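Local coordinates for protein cytochrome P450 reductase (Amycolatopsis methanolica 239, PDB 5OGX) that transfers electrons from NADH through FAD and a [2Fe-2S] cluster to its partner cytochrome P450, supporting O-demethylation of guaiacol and other lignin-derived aromatics, at residues Thr21-Phe26 with Met33-Asn38; Arg166-Pro169 with Ala173-Gly176; Gly265-Pro270 with Val290-Ser295. All blocks are in the same frame, centred on the assembly; numbering follows the deposited sequence. Where two conformers were deposited one is given.

Contact 1. Residues Thr21-Phe26 with Met33-Asn38. With NA (sodium ion), chain D; FES (Fe2/s2 (inorganic) cluster), chain C.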
loop_
_atom_site.group_PDB
_atom_site.type_symbol
_atom_site.label_atom_id
_atom_site.label_comp_id
_atom_site.label_asym_id
_atom_site.label_seq_id
_atom_site.Cartn_x
_atom_site.Cartn_y
_atom_site.Cartn_z
ATOM N N THR A 21 0.362 -6.659 19.156
ATOM C CA THR A 21 0.126 -5.224 19.067
ATOM C C THR A 21 -1.363 -4.909 18.957
ATOM O O THR A 21 -2.173 -5.728 18.511
ATOM C CB THR A 21 0.855 -4.628 17.865
ATOM O OG1 THR A 21 0.288 -5.150 16.662
ATOM C CG2 THR A 21 2.337 -4.953 17.923
ATOM N N LEU A 22 -1.720 -3.687 19.374
ATOM C CA LEU A 22 -3.106 -3.243 19.262
ATOM C C LEU A 22 -3.605 -3.358 17.825
ATOM O O LEU A 22 -4.699 -3.877 17.570
ATOM C CB LEU A 22 -3.235 -1.799 19.749
ATOM C CG LEU A 22 -2.932 -1.533 21.220
ATOM C CD1 LEU A 22 -3.229 -0.076 21.589
ATOM C CD2 LEU A 22 -3.725 -2.492 22.071
ATOM N N LEU A 23 -2.828 -2.850 16.868
ATOM C CA LEU A 23 -3.277 -2.888 15.479
ATOM C C LEU A 23 -3.591 -4.312 15.042
ATOM O O LEU A 23 -4.640 -4.570 14.447
ATOM C CB LEU A 23 -2.233 -2.262 14.554
ATOM C CG LEU A 23 -2.679 -2.297 13.078
ATOM C CD1 LEU A 23 -3.941 -1.450 12.835
ATOM C CD2 LEU A 23 -1.541 -1.827 12.189
ATOM N N GLU A 24 -2.688 -5.257 15.323
ATOM C CA GLU A 24 -2.905 -6.611 14.828
ATOM C C GLU A 24 -4.081 -7.278 15.521
ATOM O O GLU A 24 -4.839 -8.015 14.882
ATOM C CB GLU A 24 -1.631 -7.437 14.976
ATOM C CG GLU A 24 -0.588 -6.927 14.005
ATOM C CD GLU A 24 0.473 -7.931 13.673
ATOM O OE1 GLU A 24 0.633 -8.908 14.441
ATOM O OE2 GLU A 24 1.160 -7.716 12.651
ATOM N N ALA A 25 -4.280 -6.994 16.807
ATOM C CA ALA A 25 -5.445 -7.529 17.499
ATOM C C ALA A 25 -6.739 -7.015 16.870
ATOM O O ALA A 25 -7.675 -7.791 16.637
ATOM C CB ALA A 25 -5.385 -7.175 18.987
ATOM N N PHE A 26 -6.813 -5.705 16.583
ATOM C CA PHE A 26 -8.027 -5.155 15.985
ATOM C C PHE A 26 -8.247 -5.717 14.583
ATOM O O PHE A 26 -9.326 -6.230 14.279
ATOM C CB PHE A 26 -7.977 -3.618 15.947
ATOM C CG PHE A 26 -8.198 -2.970 17.304
ATOM C CD1 PHE A 26 -9.340 -3.246 18.043
ATOM C CD2 PHE A 26 -7.262 -2.097 17.834
ATOM C CE1 PHE A 26 -9.544 -2.678 19.307
ATOM C CE2 PHE A 26 -7.462 -1.516 19.093
ATOM C CZ PHE A 26 -8.605 -1.804 19.824
ATOM N N MET A 33 -8.885 0.112 11.966
ATOM C CA MET A 33 -8.364 1.424 12.307
ATOM C C MET A 33 -7.265 1.749 11.313
ATOM O O MET A 33 -6.719 0.842 10.673
ATOM C CB MET A 33 -7.834 1.461 13.741
ATOM C CG MET A 33 -6.780 0.407 13.987
ATOM S SD MET A 33 -5.927 0.731 15.548
ATOM C CE MET A 33 -7.309 1.155 16.633
ATOM N N PRO A 34 -6.939 3.028 11.136
ATOM C CA PRO A 34 -6.008 3.404 10.062
ATOM C C PRO A 34 -4.645 2.763 10.228
ATOM O O PRO A 34 -4.132 2.609 11.337
ATOM C CB PRO A 34 -5.910 4.931 10.175
ATOM C CG PRO A 34 -7.040 5.361 11.032
ATOM C CD PRO A 34 -7.525 4.192 11.820
ATOM N N ASN A 35 -4.068 2.368 9.112
ATOM C CA ASN A 35 -2.799 1.722 9.086
ATOM C C ASN A 35 -2.197 1.787 7.686
ATOM O O ASN A 35 -2.895 1.639 6.763
ATOM C CB ASN A 35 -2.920 0.289 9.563
ATOM C CG ASN A 35 -3.683 -0.584 8.629
ATOM O OD1 ASN A 35 -3.124 -1.294 7.867
ATOM N ND2 ASN A 35 -4.954 -0.555 8.745
ATOM N N SER A 36 -0.894 2.025 7.591
ATOM C CA SER A 36 -0.313 2.156 6.258
ATOM C C SER A 36 1.126 1.666 6.184
ATOM O O SER A 36 1.813 2.015 5.216
ATOM C CB SER A 36 -0.287 3.626 5.779
ATOM O OG SER A 36 -1.528 4.076 5.265
ATOM N N CYS A 37 1.619 0.903 7.169
ATOM C CA CYS A 37 2.984 0.378 7.106
ATOM C C CYS A 37 3.232 -0.755 8.096
ATOM O O CYS A 37 4.087 -1.613 7.845
ATOM C CB CYS A 37 4.011 1.502 7.325
ATOM S SG CYS A 37 4.262 1.976 9.067
ATOM N N ASN A 38 2.517 -0.753 9.231
ATOM C CA ASN A 38 2.694 -1.750 10.300
ATOM C C ASN A 38 4.148 -1.842 10.759
ATOM O O ASN A 38 4.598 -2.884 11.235
ATOM C CB ASN A 38 2.179 -3.134 9.876
ATOM C CG ASN A 38 1.861 -4.034 11.072
ATOM O OD1 ASN A 38 1.502 -3.551 12.156
ATOM N ND2 ASN A 38 2.030 -5.346 10.891
HETATM NA NA NA D . -4.777 2.927 14.218
HETATM FE FE1 FES C . 2.313 2.984 10.070
HETATM FE FE2 FES C . 1.654 2.307 12.508
HETATM S S1 FES C . 3.080 3.842 11.959
HETATM S S2 FES C . 0.728 1.575 10.652
HETATM O O HOH W 1 1.969 -4.583 14.609
#
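L23 lays its two methyls on the cluster-binding loop: CD1 packs on M33 CG at 3.6 Å, while CD2 meets N35 CB at 3.6 Å and N38 OD1 at 3.5 Å. With CG anti to the backbone N (chi1 180°), the branch is carried off the helix into the curve of 33-38. One turn along, the F26 ring takes the methyl of M33, CE to CD2 3.5 Å, in an oblique Met-aromatic contact. The same thioether turns its sulfur to a sodium ion, SD at 2.8 Å, which P34 O also binds. At the other end N38 ND2 gives E24 OE2 a bond of 3.1 Å, met on the anti side of the carboxylate; E137 accepts from the same nitrogen. Water 1 bridges T21 OG1, which also caps E24 N, and N38 OD1, so both ends of this amide are held. N35 OD1 is bound by the G195 amide. The loop then delivers C37 SG to an iron of the [2Fe-2S] cluster, as in plant-type ferredoxins. Helix 22-28 thus backs the cluster loop, while L22 and M33 rest on strands 5-9 and 46-51, and F26 on strands 5-9 and 12-16 of the mixed sheet.

Contact 2. Residues Arg166-Pro169 with Ala173-Gly176; sequences RRVP and ATDG. Unlike the reference sequence in segment 173-176: G176 (reference Arg). With FAD (flavin-adenine dinucleotide), chain B.
R167 and D175 make the charged part of this contact. NH1 gives D175 OD1 a salt-bridging hydrogen bond of 2.9 Å that lies close to the guanidinium plane yet comes down on the carboxylate from above, 48° out of its plane. The arginine chain, extended as far as CD, bends at chi3 (64°), which brings its terminal nitrogen back over the aspartate. NE pairs with D116, so the guanidinium is shared between two acids, and D175 OD2 takes the G170 amide. Were R167 an alanine, D175 OD1 and D116 would probably lose their shared cation, and the aspartate side chain would be freer to turn.

The remaining hydrogen bonds centre on T174. Its OG1 accepts from V168 N at 3.0 Å and donates to FAD O2P at 2.6 Å, one hydroxyl tying the loop backbone to the phosphate. A chi1 of 57° sets OG1 between these two partners while CG2 turns to R166 O. T174 N adds a second bond to O2P, and A173 N holds O1P at 2.8 Å. From the other segment, R166 N reaches flavin O2 at 2.9 Å.

Van der Waals contacts complete the interface: the T174 methyl CG2 rests on R166 O at 3.4 Å, and V168 CG1 lies against the FAD ribose and adenine, 3.6 Å from O4B.

Backbone amides leading into a short helix and gripping the flavin-side phosphate of the pyrophosphate, next to the strand 146-150 that carries R147 to S150, are the hallmark of FAD sites in the ferredoxin reductase family.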
loop_
_atom_site.group_PDB
_atom_site.type_symbol
_atom_site.label_atom_id
_atom_site.label_comp_id
_atom_site.label_asym_id
_atom_site.label_seq_id
_atom_site.Cartn_x
_atom_site.Cartn_y
_atom_site.Cartn_z
ATOM N N ARG A 166 10.816 -4.859 -6.754
ATOM C CA ARG A 166 12.020 -4.205 -7.254
ATOM C C ARG A 166 13.231 -4.643 -6.436
ATOM O O ARG A 166 13.194 -4.621 -5.197
ATOM C CB ARG A 166 11.867 -2.686 -7.204
ATOM C CG ARG A 166 13.116 -1.945 -7.630
ATOM C CD ARG A 166 13.078 -1.554 -9.096
ATOM N NE ARG A 166 14.287 -0.828 -9.476
ATOM C CZ ARG A 166 14.521 0.448 -9.184
ATOM N NH1 ARG A 166 15.657 1.018 -9.568
ATOM N NH2 ARG A 166 13.620 1.157 -8.513
ATOM N N ARG A 167 14.301 -5.042 -7.128
ATOM C CA ARG A 167 15.523 -5.459 -6.455
ATOM C C ARG A 167 16.214 -4.261 -5.821
ATOM O O ARG A 167 16.497 -3.269 -6.497
ATOM C CB ARG A 167 16.475 -6.147 -7.445
ATOM C CG ARG A 167 17.608 -6.938 -6.782
ATOM C CD ARG A 167 18.521 -7.608 -7.827
ATOM N NE ARG A 167 19.203 -6.611 -8.649
ATOM C CZ ARG A 167 20.342 -6.011 -8.312
ATOM N NH1 ARG A 167 20.960 -6.322 -7.175
ATOM N NH2 ARG A 167 20.874 -5.104 -9.121
ATOM N N VAL A 168 16.504 -4.356 -4.532
ATOM C CA VAL A 168 17.285 -3.348 -3.822
ATOM C C VAL A 168 18.678 -3.925 -3.576
ATOM O O VAL A 168 18.798 -4.958 -2.906
ATOM C CB VAL A 168 16.610 -2.938 -2.502
ATOM C CG1 VAL A 168 17.511 -2.012 -1.711
ATOM C CG2 VAL A 168 15.239 -2.290 -2.778
ATOM N N PRO A 169 19.738 -3.330 -4.127
ATOM C CA PRO A 169 21.088 -3.864 -3.908
ATOM C C PRO A 169 21.412 -4.003 -2.429
ATOM O O PRO A 169 21.210 -3.077 -1.635
ATOM C CB PRO A 169 21.985 -2.824 -4.586
ATOM C CG PRO A 169 21.127 -2.289 -5.692
ATOM C CD PRO A 169 19.735 -2.230 -5.107
ATOM N N ALA A 173 15.386 -8.891 1.793
ATOM C CA ALA A 173 14.291 -9.622 1.164
ATOM C C ALA A 173 14.467 -9.738 -0.342
ATOM O O ALA A 173 14.103 -10.760 -0.924
ATOM C CB ALA A 173 12.944 -8.958 1.461
ATOM N N THR A 174 14.977 -8.700 -1.004
ATOM C CA THR A 174 15.001 -8.713 -2.472
ATOM C C THR A 174 16.289 -9.353 -2.979
ATOM O O THR A 174 16.274 -10.494 -3.449
ATOM C CB THR A 174 14.787 -7.299 -3.016
ATOM O OG1 THR A 174 15.779 -6.414 -2.485
ATOM C CG2 THR A 174 13.416 -6.811 -2.618
ATOM N N ASP A 175 17.411 -8.633 -2.865
ATOM C CA ASP A 175 18.707 -9.165 -3.284
ATOM C C ASP A 175 18.995 -10.518 -2.638
ATOM O O ASP A 175 19.567 -11.409 -3.274
ATOM C CB ASP A 175 19.804 -8.158 -2.927
ATOM C CG ASP A 175 20.841 -7.975 -4.029
ATOM O OD1 ASP A 175 20.613 -8.411 -5.179
ATOM O OD2 ASP A 175 21.896 -7.374 -3.733
ATOM N N GLY A 176 18.581 -10.701 -1.383
ATOM C CA GLY A 176 18.916 -11.919 -0.666
ATOM C C GLY A 176 17.945 -13.084 -0.777
ATOM O O GLY A 176 18.264 -14.182 -0.302
HETATM P PA FAD B . 16.580 -3.837 3.068
HETATM O O1A FAD B . 17.493 -4.941 3.543
HETATM O O2A FAD B . 15.521 -3.441 4.068
HETATM O O5B FAD B . 17.447 -2.488 2.682
HETATM C C5B FAD B . 18.783 -2.625 2.255
HETATM C C4B FAD B . 19.420 -1.205 2.258
HETATM O O4B FAD B . 18.932 -0.505 1.270
HETATM C C3B FAD B . 19.026 -0.449 3.538
HETATM O O3B FAD B . 20.068 0.327 3.930
HETATM C C2B FAD B . 17.802 0.396 3.111
HETATM O O2B FAD B . 17.620 1.587 3.996
HETATM C C1B FAD B . 18.057 0.713 1.869
HETATM N N9A FAD B . 16.867 0.727 1.057
HETATM C C8A FAD B . 15.699 0.137 1.343
HETATM N N7A FAD B . 14.865 0.363 0.318
HETATM C C5A FAD B . 15.533 1.082 -0.602
HETATM C C6A FAD B . 15.147 1.573 -1.827
HETATM N N6A FAD B . 13.966 1.576 -2.670
HETATM N N1A FAD B . 16.006 2.264 -2.565
HETATM C C2A FAD B . 17.264 2.491 -2.111
HETATM N N3A FAD B . 17.653 2.008 -0.904
HETATM C C4A FAD B . 16.772 1.302 -0.155
HETATM N N1 FAD B . 8.595 -2.865 -2.604
HETATM C C2 FAD B . 8.364 -3.453 -3.918
HETATM O O2 FAD B . 9.280 -3.754 -4.606
HETATM N N3 FAD B . 6.984 -3.692 -4.367
HETATM C C4 FAD B . 5.839 -3.349 -3.582
HETATM O O4 FAD B . 4.741 -3.542 -3.985
HETATM C C4X FAD B . 6.105 -2.723 -2.251
HETATM N N5 FAD B . 4.985 -2.392 -1.425
HETATM C C5X FAD B . 5.262 -1.769 -0.133
HETATM C C6 FAD B . 4.167 -1.386 0.648
HETATM C C7 FAD B . 4.449 -0.794 1.882
HETATM C C7M FAD B . 3.146 -0.461 2.607
HETATM C C8 FAD B . 5.759 -0.595 2.313
HETATM C C8M FAD B . 5.965 0.048 3.679
HETATM C C9 FAD B . 6.844 -0.967 1.526
HETATM C C9A FAD B . 6.579 -1.545 0.301
HETATM N N10 FAD B . 7.736 -1.937 -0.523
HETATM C C10 FAD B . 7.463 -2.506 -1.800
HETATM C "C1'" FAD B . 9.118 -1.780 -0.036
HETATM C "C2'" FAD B . 9.454 -3.245 0.474
HETATM O "O2'" FAD B . 8.645 -3.679 1.560
HETATM C "C3'" FAD B . 10.918 -3.440 0.925
HETATM O "O3'" FAD B . 11.253 -2.383 1.777
HETATM C "C4'" FAD B . 11.882 -3.453 -0.277
HETATM O "O4'" FAD B . 11.599 -4.550 -1.104
HETATM C "C5'" FAD B . 13.351 -3.548 0.189
HETATM O "O5'" FAD B . 13.463 -4.565 1.167
HETATM P P FAD B . 14.879 -5.380 1.312
HETATM O O1P FAD B . 14.755 -6.293 2.501
HETATM O O2P FAD B . 15.269 -6.031 0.005
HETATM O O3P FAD B . 15.990 -4.209 1.595
#

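Contact 3. Residues Gly265-Pro270 with Val290-Ser295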
loop_
_atom_site.group_PDB
_atom_site.type_symbol
_atom_site.label_atom_id
_atom_site.label_comp_id
_atom_site.label_asym_id
_atom_site.label_seq_id
_atom_site.Cartn_x
_atom_site.Cartn_y
_atom_site.Cartn_z
ATOM N N GLY A 265 -11.237 6.670 -21.548
ATOM C CA GLY A 265 -10.737 7.653 -20.605
ATOM C C GLY A 265 -9.456 7.270 -19.907
ATOM O O GLY A 265 -8.889 8.079 -19.159
ATOM N N PHE A 266 -8.977 6.049 -20.139
ATOM C CA PHE A 266 -7.754 5.565 -19.522
ATOM C C PHE A 266 -6.559 5.905 -20.399
ATOM O O PHE A 266 -6.612 5.767 -21.631
ATOM C CB PHE A 266 -7.821 4.050 -19.308
ATOM C CG PHE A 266 -6.537 3.454 -18.787
ATOM C CD1 PHE A 266 -6.223 3.528 -17.432
ATOM C CD2 PHE A 266 -5.629 2.862 -19.651
ATOM C CE1 PHE A 266 -5.032 2.970 -16.947
ATOM C CE2 PHE A 266 -4.441 2.316 -19.179
ATOM C CZ PHE A 266 -4.139 2.380 -17.821
ATOM N N ARG A 267 -5.481 6.357 -19.762
ATOM C CA ARG A 267 -4.206 6.541 -20.443
ATOM C C ARG A 267 -3.102 5.998 -19.562
ATOM O O ARG A 267 -3.133 6.177 -18.343
ATOM C CB ARG A 267 -3.909 8.018 -20.768
ATOM C CG ARG A 267 -5.118 8.833 -21.186
ATOM C CD ARG A 267 -4.777 9.945 -22.180
ATOM N NE ARG A 267 -3.971 11.012 -21.588
ATOM C CZ ARG A 267 -4.354 12.285 -21.480
ATOM N NH1 ARG A 267 -5.555 12.671 -21.897
ATOM N NH2 ARG A 267 -3.535 13.174 -20.936
ATOM N N PHE A 268 -2.125 5.354 -20.182
ATOM C CA PHE A 268 -0.925 4.887 -19.501
ATOM C C PHE A 268 0.271 5.636 -20.066
ATOM O O PHE A 268 0.489 5.629 -21.282
ATOM C CB PHE A 268 -0.728 3.378 -19.685
ATOM C CG PHE A 268 0.453 2.843 -18.954
ATOM C CD1 PHE A 268 0.440 2.777 -17.561
ATOM C CD2 PHE A 268 1.582 2.422 -19.635
ATOM C CE1 PHE A 268 1.521 2.284 -16.870
ATOM C CE2 PHE A 268 2.679 1.936 -18.944
ATOM C CZ PHE A 268 2.646 1.867 -17.563
ATOM N N VAL A 269 1.054 6.251 -19.187
ATOM C CA VAL A 269 2.120 7.163 -19.596
ATOM C C VAL A 269 3.422 6.820 -18.880
ATOM O O VAL A 269 3.617 7.205 -17.713
ATOM C CB VAL A 269 1.745 8.625 -19.311
ATOM C CG1 VAL A 269 2.820 9.568 -19.843
ATOM C CG2 VAL A 269 0.372 8.958 -19.874
ATOM N N PRO A 270 4.337 6.108 -19.530
ATOM C CA PRO A 270 5.688 5.972 -18.979
ATOM C C PRO A 270 6.382 7.322 -18.950
ATOM O O PRO A 270 6.170 8.168 -19.822
ATOM C CB PRO A 270 6.377 5.012 -19.962
ATOM C CG PRO A 270 5.259 4.294 -20.636
ATOM C CD PRO A 270 4.146 5.288 -20.741
ATOM N N VAL A 290 1.232 17.296 -14.290
ATOM C CA VAL A 290 1.045 18.741 -14.209
ATOM C C VAL A 290 1.070 19.359 -15.602
ATOM O O VAL A 290 0.304 20.280 -15.905
ATOM C CB VAL A 290 2.112 19.359 -13.288
ATOM C CG1 VAL A 290 2.042 20.873 -13.339
ATOM C CG2 VAL A 290 1.933 18.854 -11.857
ATOM N N GLU A 291 1.937 18.845 -16.478
ATOM C CA GLU A 291 1.985 19.333 -17.858
ATOM C C GLU A 291 0.691 19.016 -18.605
ATOM O O GLU A 291 0.193 19.844 -19.377
ATOM C CB GLU A 291 3.169 18.713 -18.606
ATOM C CG GLU A 291 4.531 19.262 -18.236
ATOM C CD GLU A 291 5.675 18.357 -18.688
ATOM O OE1 GLU A 291 5.447 17.468 -19.541
ATOM O OE2 GLU A 291 6.805 18.531 -18.178
ATOM N N ASP A 292 0.149 17.816 -18.410
ATOM C CA ASP A 292 -1.045 17.372 -19.125
ATOM C C ASP A 292 -2.323 18.010 -18.597
ATOM O O ASP A 292 -3.263 18.245 -19.370
ATOM C CB ASP A 292 -1.184 15.852 -19.023
ATOM C CG ASP A 292 -0.105 15.106 -19.776
ATOM O OD1 ASP A 292 0.557 15.712 -20.635
ATOM O OD2 ASP A 292 0.069 13.900 -19.515
ATOM N N VAL A 293 -2.379 18.270 -17.293
ATOM C CA VAL A 293 -3.583 18.690 -16.579
ATOM C C VAL A 293 -3.188 19.867 -15.695
ATOM O O VAL A 293 -2.877 19.677 -14.506
ATOM C CB VAL A 293 -4.157 17.521 -15.759
ATOM C CG1 VAL A 293 -5.440 17.931 -15.008
ATOM C CG2 VAL A 293 -4.425 16.310 -16.684
ATOM N N PRO A 294 -3.172 21.090 -16.224
ATOM C CA PRO A 294 -2.567 22.200 -15.470
ATOM C C PRO A 294 -3.292 22.533 -14.185
ATOM O O PRO A 294 -2.658 23.015 -13.237
ATOM C CB PRO A 294 -2.619 23.367 -16.465
ATOM C CG PRO A 294 -2.675 22.720 -17.794
ATOM C CD PRO A 294 -3.492 21.476 -17.604
ATOM N N SER A 295 -4.596 22.270 -14.104
ATOM C CA SER A 295 -5.342 22.495 -12.871
ATOM C C SER A 295 -5.890 21.168 -12.377
ATOM O O SER A 295 -6.665 20.513 -13.081
ATOM C CB SER A 295 -6.468 23.509 -13.088
ATOM O OG SER A 295 -7.372 23.485 -11.993
HETATM O O HOH W 2 -0.700 12.249 -21.749
#
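The guanidinium of R267 turns an edge to D292, its NH2 standing over the face of the carboxylate. D292 OD2 lies near the guanidinium plane, while the two planes stand 71° apart. The pair spans a Rossmann-like NAD-binding domain, joining strand 266-272 of the parallel sheet to the C-terminal end of helix 285-292.

It illustrates how sparing a surface link can be. R267 NH2 and D292 OD2 are 3.9 Å apart, a long salt bridge that probably acts through charge alone, with no direct hydrogen bond. Both CB atoms point toward the opposite segment, and the arginine, bent at chi2 and again at chi3 (-68°), approaches the aspartate obliquely. Both residues also touch a crystal neighbour, so their exact pose may owe something to the lattice.

The aspartate has stronger partners than this arginine. OD2 is hydrogen-bonded by Y241 OH of strand 238-244 and forms a salt bridge with R281, whose guanidinium also pairs with E291. This cluster of positive and hydroxyl groups would be expected to keep D292 ionised. R267 and V269 lie on the side of the strand facing helix 285-292, whereas F266 and F268 pack against helix 253-262.

Water 2 completes the bridge: it donates to D292 OD2 at 2.9 Å and accepts a weak bond from R267 NH2 at 3.1 Å.

In the fold
Read from the N terminus, the three contacts come in series, each closing before the next opens, so none nests in or crosses another. Contact 1 closes a short loop after helix 22-28 in the iron-sulfur domain. Contact 2 closes a tighter one, three residues long, between strand 160-166 and helix 174-178 in the FAD domain. Contact 3 spans a longer excursion in the NAD domain, through strand 281-282, before helix 285-292 returns beside strand 266-272. Contacts 1 and 3 lie on opposite sides of the chain's centre, with centres about 34 Å apart. The first two serve cofactors; the third ties sheet to helix away from the annotated sites.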